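Branched-chain alpha-ketoacid decarboxylase (Lactococcus lactis, PDB 2VBF) probably decarboxylates branched-chain and aromatic alpha-keto acids to aldehydes, using thiamine diphosphate and a magnesium ion. Local coordinates at residues G28-D33 and Y167-V172; D80-A83 and A88-F91. One frame throughout, in Å; residues are numbered along the deposited sequence. Where two conformers were deposited one is given.

In the fold
Both contacts belong to the alpha/beta unit of the N-terminal thiamine diphosphate-binding region, built on the six-stranded parallel sheet that runs from strand 65-68 to strand 156-159. Along the chain the order is 28-33, 80-83, 88-91 and 167-172, so contact 2 is made between the two halves of contact 1. Contact 1 joins two helices on the sheet, 27-37 and 165-179, which share Ile185 of strand 183-188. Contact 2 joins helix 72-86 to the strand that follows it, 89-94. The contact centres lie about 17 Å apart, and their nearest atoms about 7 Å. Helix 72-86 starts at Glu72, which lines a thiamine diphosphate pocket, but both contacts lie away from the sites.

Contact 1: G28-D33 and Y167-V172; sequences GDYLLD and YEIDRV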
ATOM      1  N   GLY A  28      -6.973  -1.204 -26.907  1.00 13.89           N
ATOM      2  CA  GLY A  28      -5.753  -1.709 -26.255  1.00 14.18           C
ATOM      3  C   GLY A  28      -4.491  -1.459 -27.066  1.00 14.66           C
ATOM      4  O   GLY A  28      -3.481  -0.992 -26.544  1.00 13.54           O
ATOM      5  N   ASP A  29      -4.557  -1.768 -28.361  1.00 15.36           N
ATOM      6  CA  ASP A  29      -3.448  -1.498 -29.281  1.00 15.73           C
ATOM      7  C   ASP A  29      -3.129  -0.003 -29.372  1.00 14.14           C
ATOM      8  O   ASP A  29      -1.967   0.392 -29.380  1.00 16.38           O
ATOM      9  CB  ASP A  29      -3.767  -2.028 -30.685  1.00 16.04           C
ATOM     10  CG  ASP A  29      -4.042  -3.519 -30.703  1.00 18.52           C
ATOM     11  OD1 ASP A  29      -3.235  -4.288 -30.143  1.00 21.57           O
ATOM     12  OD2 ASP A  29      -5.077  -3.931 -31.262  1.00 19.41           O
ATOM     13  N   TYR A  30      -4.176   0.817 -29.433  1.00 15.54           N
ATOM     14  CA  TYR A  30      -4.026   2.275 -29.498  1.00 15.24           C
ATOM     15  C   TYR A  30      -3.256   2.812 -28.287  1.00 14.56           C
ATOM     16  O   TYR A  30      -2.274   3.562 -28.429  1.00 13.78           O
ATOM     17  CB  TYR A  30      -5.395   2.940 -29.593  1.00 16.89           C
ATOM     18  CG  TYR A  30      -5.354   4.408 -29.975  1.00 16.88           C
ATOM     19  CD1 TYR A  30      -5.547   4.805 -31.293  1.00 17.56           C
ATOM     20  CD2 TYR A  30      -5.132   5.398 -29.025  1.00 17.26           C
ATOM     21  CE1 TYR A  30      -5.515   6.132 -31.650  1.00 17.50           C
ATOM     22  CE2 TYR A  30      -5.097   6.737 -29.376  1.00 17.21           C
ATOM     23  CZ  TYR A  30      -5.284   7.100 -30.694  1.00 17.92           C
ATOM     24  OH  TYR A  30      -5.255   8.426 -31.076  1.00 19.60           O
ATOM     25  N   LEU A  31      -3.698   2.390 -27.105  1.00 13.11           N
ATOM     26  CA  LEU A  31      -3.048   2.766 -25.849  1.00 13.57           C
ATOM     27  C   LEU A  31      -1.589   2.334 -25.820  1.00 12.64           C
ATOM     28  O   LEU A  31      -0.707   3.141 -25.515  1.00 14.50           O
ATOM     29  CB  LEU A  31      -3.816   2.187 -24.666  1.00 13.43           C
ATOM     30  CG  LEU A  31      -3.307   2.474 -23.254  1.00 14.54           C
ATOM     31  CD1 LEU A  31      -3.013   3.959 -23.068  1.00 15.12           C
ATOM     32  CD2 LEU A  31      -4.349   1.992 -22.228  1.00 14.96           C
ATOM     33  N   LEU A  32      -1.324   1.081 -26.198  1.00 13.42           N
ATOM     34  CA  LEU A  32       0.028   0.563 -26.167  1.00 13.73           C
ATOM     35  C   LEU A  32       0.917   1.265 -27.214  1.00 12.92           C
ATOM     36  O   LEU A  32       2.090   1.529 -26.957  1.00 14.37           O
ATOM     37  CB  LEU A  32       0.023  -0.967 -26.322  1.00 12.71           C
ATOM     38  CG  LEU A  32      -0.598  -1.748 -25.139  1.00 13.96           C
ATOM     39  CD1 LEU A  32      -0.754  -3.214 -25.463  1.00 15.38           C
ATOM     40  CD2 LEU A  32       0.250  -1.564 -23.885  1.00 16.40           C
ATOM     41  N   ASP A  33       0.344   1.607 -28.368  1.00 15.25           N
ATOM     42  CA  ASP A  33       1.074   2.373 -29.373  1.00 15.47           C
ATOM     43  C   ASP A  33       1.493   3.739 -28.816  1.00 14.62           C
ATOM     44  O   ASP A  33       2.645   4.153 -28.979  1.00 15.00           O
ATOM     45  CB  ASP A  33       0.251   2.554 -30.647  1.00 16.78           C
ATOM     46  CG  ASP A  33       0.369   1.372 -31.615  1.00 18.07           C
ATOM     47  OD1 ASP A  33       1.180   0.459 -31.389  1.00 20.45           O
ATOM     48  OD2 ASP A  33      -0.363   1.366 -32.623  1.00 23.46           O
ATOM     49  N   TYR A 167      -9.649   9.716 -28.207  1.00 17.06           N
ATOM     50  CA  TYR A 167      -9.503  11.128 -27.818  0.50 16.50           C
ATOM     51  C   TYR A 167      -9.106  11.283 -26.349  1.00 16.05           C
ATOM     52  O   TYR A 167      -8.253  12.113 -26.012  1.00 17.09           O
ATOM     53  CB  TYR A 167     -10.775  11.954 -28.058  0.50 16.28           C
ATOM     54  CG  TYR A 167     -10.670  13.273 -27.314  0.50 16.65           C
ATOM     55  CD1 TYR A 167      -9.902  14.318 -27.822  0.50 16.21           C
ATOM     56  CD2 TYR A 167     -11.259  13.442 -26.058  0.50 15.40           C
ATOM     57  CE1 TYR A 167      -9.756  15.514 -27.121  0.50 16.21           C
ATOM     58  CE2 TYR A 167     -11.123  14.633 -25.354  0.50 15.94           C
ATOM     59  CZ  TYR A 167     -10.366  15.661 -25.884  0.50 14.97           C
ATOM     60  OH  TYR A 167     -10.242  16.838 -25.198  0.50 18.19           O
ATOM     61  N   GLU A 168      -9.720  10.475 -25.486  1.00 16.53           N
ATOM     62  CA  GLU A 168      -9.436  10.522 -24.049  1.00 16.08           C
ATOM     63  C   GLU A 168      -8.017  10.067 -23.712  1.00 14.50           C
ATOM     64  O   GLU A 168      -7.320  10.694 -22.898  1.00 13.42           O
ATOM     65  CB  GLU A 168     -10.464   9.701 -23.270  1.00 17.06           C
ATOM     66  CG  GLU A 168     -11.823  10.391 -23.149  1.00 18.63           C
ATOM     67  CD  GLU A 168     -11.773  11.638 -22.290  1.00 21.24           C
ATOM     68  OE1 GLU A 168     -11.737  11.510 -21.052  1.00 21.49           O
ATOM     69  OE2 GLU A 168     -11.788  12.749 -22.849  1.00 20.57           O
ATOM     70  N   ILE A 169      -7.574   8.989 -24.346  1.00 15.43           N
ATOM     71  CA  ILE A 169      -6.184   8.559 -24.197  1.00 14.96           C
ATOM     72  C   ILE A 169      -5.232   9.675 -24.603  1.00 15.39           C
ATOM     73  O   ILE A 169      -4.290  10.004 -23.881  1.00 14.73           O
ATOM     74  CB  ILE A 169      -5.895   7.290 -25.024  1.00 14.41           C
ATOM     75  CG1 ILE A 169      -6.572   6.084 -24.371  1.00 14.87           C
ATOM     76  CG2 ILE A 169      -4.391   7.070 -25.203  1.00 13.48           C
ATOM     77  CD1 ILE A 169      -6.620   4.845 -25.253  1.00 13.86           C
ATOM     78  N   ASP A 170      -5.497  10.283 -25.755  1.00 14.90           N
ATOM     79  CA  ASP A 170      -4.658  11.343 -26.258  1.00 16.26           C
ATOM     80  C   ASP A 170      -4.702  12.574 -25.353  1.00 14.33           C
ATOM     81  O   ASP A 170      -3.674  13.185 -25.111  1.00 15.30           O
ATOM     82  CB  ASP A 170      -5.058  11.676 -27.690  1.00 17.08           C
ATOM     83  CG  ASP A 170      -4.621  10.604 -28.673  1.00 19.97           C
ATOM     84  OD1 ASP A 170      -3.995   9.611 -28.244  1.00 19.36           O
ATOM     85  OD2 ASP A 170      -4.887  10.751 -29.884  1.00 21.32           O
ATOM     86  N   ARG A 171      -5.878  12.872 -24.812  1.00 15.15           N
ATOM     87  CA  ARG A 171      -6.050  14.007 -23.917  1.00 16.01           C
ATOM     88  C   ARG A 171      -5.192  13.826 -22.674  1.00 15.62           C
ATOM     89  O   ARG A 171      -4.444  14.720 -22.302  1.00 16.04           O
ATOM     90  CB  ARG A 171      -7.503  14.174 -23.495  1.00 15.17           C
ATOM     91  CG  ARG A 171      -7.719  15.351 -22.514  1.00 15.07           C
ATOM     92  CD  ARG A 171      -9.160  15.516 -22.104  1.00 16.11           C
ATOM     93  NE  ARG A 171      -9.700  14.417 -21.300  1.00 16.68           N
ATOM     94  CZ  ARG A 171      -9.467  14.248 -20.004  1.00 16.24           C
ATOM     95  NH1 ARG A 171      -8.659  15.071 -19.344  1.00 15.57           N
ATOM     96  NH2 ARG A 171     -10.037  13.241 -19.370  1.00 17.42           N
ATOM     97  N   VAL A 172      -5.303  12.668 -22.036  1.00 15.26           N
ATOM     98  CA  VAL A 172      -4.594  12.480 -20.764  1.00 14.85           C
ATOM     99  C   VAL A 172      -3.079  12.349 -20.982  1.00 14.03           C
ATOM    100  O   VAL A 172      -2.308  12.905 -20.208  1.00 15.49           O
ATOM    101  CB  VAL A 172      -5.180  11.304 -19.928  1.00 14.82           C
ATOM    102  CG1 VAL A 172      -6.700  11.460 -19.752  1.00 13.78           C
ATOM    103  CG2 VAL A 172      -4.838   9.952 -20.555  1.00 18.33           C
TER
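Tyr30 spans the gap between helix 27-37 and helix 165-179 and ends on Asp170. Its side chain leaves CB with CG anti to the backbone N (chi1 -167°), which sends the ring across to the neighbouring helix. CD2 of the ring comes first, 4.1 Å from CD1 of Ile169, a methyl oblique to the ring. Further out, CE2 of Tyr30 is 3.3 Å from OD1 of Asp170, at the ring edge near its plane. The tip, Tyr30 OH, donates a hydrogen bond of 2.6 Å to OD2 of Asp170, on its syn side and somewhat out of the carboxylate plane. Ring and carboxylate planes are 33° apart.

Below this polar bridge lies an apolar layer. CD1 of Ile169 rests 3.9 Å from CB of Leu31, and CG2 of Ile169 is 4.0 Å from CD1 of Leu31. Leu31 and Val172 both touch Ile185 of strand 183-188. The first and a late helix of the N-terminal thiamine diphosphate-binding alpha/beta unit thus lie side by side on one face of its parallel sheet. Their local axes approach to 10.4 Å at 19°, nearly parallel.

Arg34 NE also forms a salt bridge with Asp170 OD1, and Arg34 NH2 makes a weak hydrogen bond to the Tyr30 hydroxyl. This is consistent with a charged carboxylate, whose rotation the phenol and Arg34 together probably fix, while it in turn holds the hydroxyl.

Contact 2: D80-A83 and A88-F91; sequences DGYA and AAAF
The hydroxyl of Tyr82, whose ring touches Ala88 and Ala89, is gripped from outside the contact by two groups. Its OH is hydrogen-bonded to OE1 of Glu42 and to the backbone N of Glu41. Phe44 adds an edge-to-face ring contact. The far end of the tyrosine is thereby tied to the start of strand 42-45.

With chi1 at -173° the ring of Tyr82 is swung away from the residue's own N. It runs alongside the start of strand 89-94, with its CD2-CE2 edge turned to Ala88 O. That oxygen is 3.3 Å from CD2 of Tyr82 and 3.4 Å from CE2, close to the ring plane. CA of Ala83 lies 3.9 Å from Ala88 O.

The methyl of Ala89 points at the helix and touches two residues there. Its CB is 3.7 Å from CD2 of Tyr82, oblique to the ring, and also 3.7 Å from CB of Ala83. Small side chains let helix and strand come close. Ala89 also bonds through its backbone to Pro115, just before strand 116-122, and to Val117 within it.

The contact closes a beta-alpha-beta crossover: strand 65-68, helix 72-86, then strand 89-94, with strand 42-45 lying between the two strands. Ala88 O is buried without a hydrogen-bond partner. The slightly positive C-H edge of Tyr82 probably compensates for this in part.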
ATOM      1  N   ASP A  80       7.638   4.908 -10.826  1.00 10.14           N
ATOM      2  CA  ASP A  80       8.210   6.209 -10.506  1.00 10.21           C
ATOM      3  C   ASP A  80       9.735   6.231 -10.776  1.00 10.69           C
ATOM      4  O   ASP A  80      10.218   7.087 -11.508  1.00 11.58           O
ATOM      5  CB  ASP A  80       7.845   6.570  -9.053  1.00  9.86           C
ATOM      6  CG  ASP A  80       8.337   7.927  -8.616  1.00 10.41           C
ATOM      7  OD1 ASP A  80       9.549   8.200  -8.700  1.00  9.64           O
ATOM      8  OD2 ASP A  80       7.496   8.692  -8.093  1.00 13.48           O
ATOM      9  N   GLY A  81      10.490   5.280 -10.217  1.00 10.46           N
ATOM     10  CA  GLY A  81      11.914   5.166 -10.519  1.00 11.41           C
ATOM     11  C   GLY A  81      12.225   5.054 -12.003  1.00 11.36           C
ATOM     12  O   GLY A  81      13.139   5.695 -12.514  1.00 11.68           O
ATOM     13  N   TYR A  82      11.451   4.236 -12.702  1.00 11.56           N
ATOM     14  CA  TYR A  82      11.605   4.094 -14.149  1.00 12.52           C
ATOM     15  C   TYR A  82      11.390   5.439 -14.840  1.00 12.17           C
ATOM     16  O   TYR A  82      12.156   5.803 -15.735  1.00 12.14           O
ATOM     17  CB  TYR A  82      10.605   3.067 -14.647  1.00 11.31           C
ATOM     18  CG  TYR A  82      10.687   2.645 -16.103  1.00 11.61           C
ATOM     19  CD1 TYR A  82      11.366   1.495 -16.479  1.00 10.28           C
ATOM     20  CD2 TYR A  82      10.007   3.348 -17.089  1.00 12.82           C
ATOM     21  CE1 TYR A  82      11.398   1.064 -17.812  1.00 12.28           C
ATOM     22  CE2 TYR A  82      10.035   2.935 -18.421  1.00 13.27           C
ATOM     23  CZ  TYR A  82      10.730   1.789 -18.780  1.00 12.76           C
ATOM     24  OH  TYR A  82      10.743   1.365 -20.117  1.00 14.47           O
ATOM     25  N   ALA A  83      10.375   6.189 -14.399  1.00 12.46           N
ATOM     26  CA  ALA A  83      10.069   7.498 -14.989  1.00 12.92           C
ATOM     27  C   ALA A  83      11.211   8.483 -14.784  1.00 12.67           C
ATOM     28  O   ALA A  83      11.522   9.272 -15.678  1.00 13.64           O
ATOM     29  CB  ALA A  83       8.766   8.064 -14.419  1.00 12.08           C
ATOM     30  N   ALA A  88       9.384   8.633 -18.887  1.00 12.38           N
ATOM     31  CA  ALA A  88       7.975   8.264 -18.939  1.00 11.68           C
ATOM     32  C   ALA A  88       7.853   6.868 -18.343  1.00 11.74           C
ATOM     33  O   ALA A  88       8.804   6.097 -18.388  1.00 13.15           O
ATOM     34  CB  ALA A  88       7.433   8.296 -20.383  1.00 11.77           C
ATOM     35  N   ALA A  89       6.689   6.547 -17.783  1.00 11.57           N
ATOM     36  CA  ALA A  89       6.452   5.197 -17.261  1.00 11.50           C
ATOM     37  C   ALA A  89       4.978   4.837 -17.247  1.00 11.31           C
ATOM     38  O   ALA A  89       4.116   5.703 -17.328  1.00 10.57           O
ATOM     39  CB  ALA A  89       7.026   5.072 -15.859  1.00 12.42           C
ATOM     40  N   ALA A  90       4.706   3.542 -17.138  1.00  9.92           N
ATOM     41  CA  ALA A  90       3.348   3.033 -16.970  1.00 10.20           C
ATOM     42  C   ALA A  90       3.289   1.803 -16.069  1.00 10.62           C
ATOM     43  O   ALA A  90       4.194   0.946 -16.057  1.00  9.74           O
ATOM     44  CB  ALA A  90       2.709   2.721 -18.340  1.00 10.62           C
ATOM     45  N   PHE A  91       2.222   1.735 -15.278  1.00 10.13           N
ATOM     46  CA  PHE A  91       1.904   0.498 -14.563  1.00 11.13           C
ATOM     47  C   PHE A  91       0.398   0.223 -14.614  1.00 11.38           C
ATOM     48  O   PHE A  91      -0.394   1.121 -14.869  1.00 10.95           O
ATOM     49  CB  PHE A  91       2.477   0.478 -13.139  1.00 12.40           C
ATOM     50  CG  PHE A  91       1.778   1.386 -12.156  1.00 11.83           C
ATOM     51  CD1 PHE A  91       0.884   0.868 -11.226  1.00 10.43           C
ATOM     52  CD2 PHE A  91       2.068   2.743 -12.118  1.00 12.41           C
ATOM     53  CE1 PHE A  91       0.244   1.698 -10.318  1.00 11.06           C
ATOM     54  CE2 PHE A  91       1.446   3.581 -11.200  1.00 13.00           C
ATOM     55  CZ  PHE A  91       0.532   3.054 -10.298  1.00 11.45           C
TER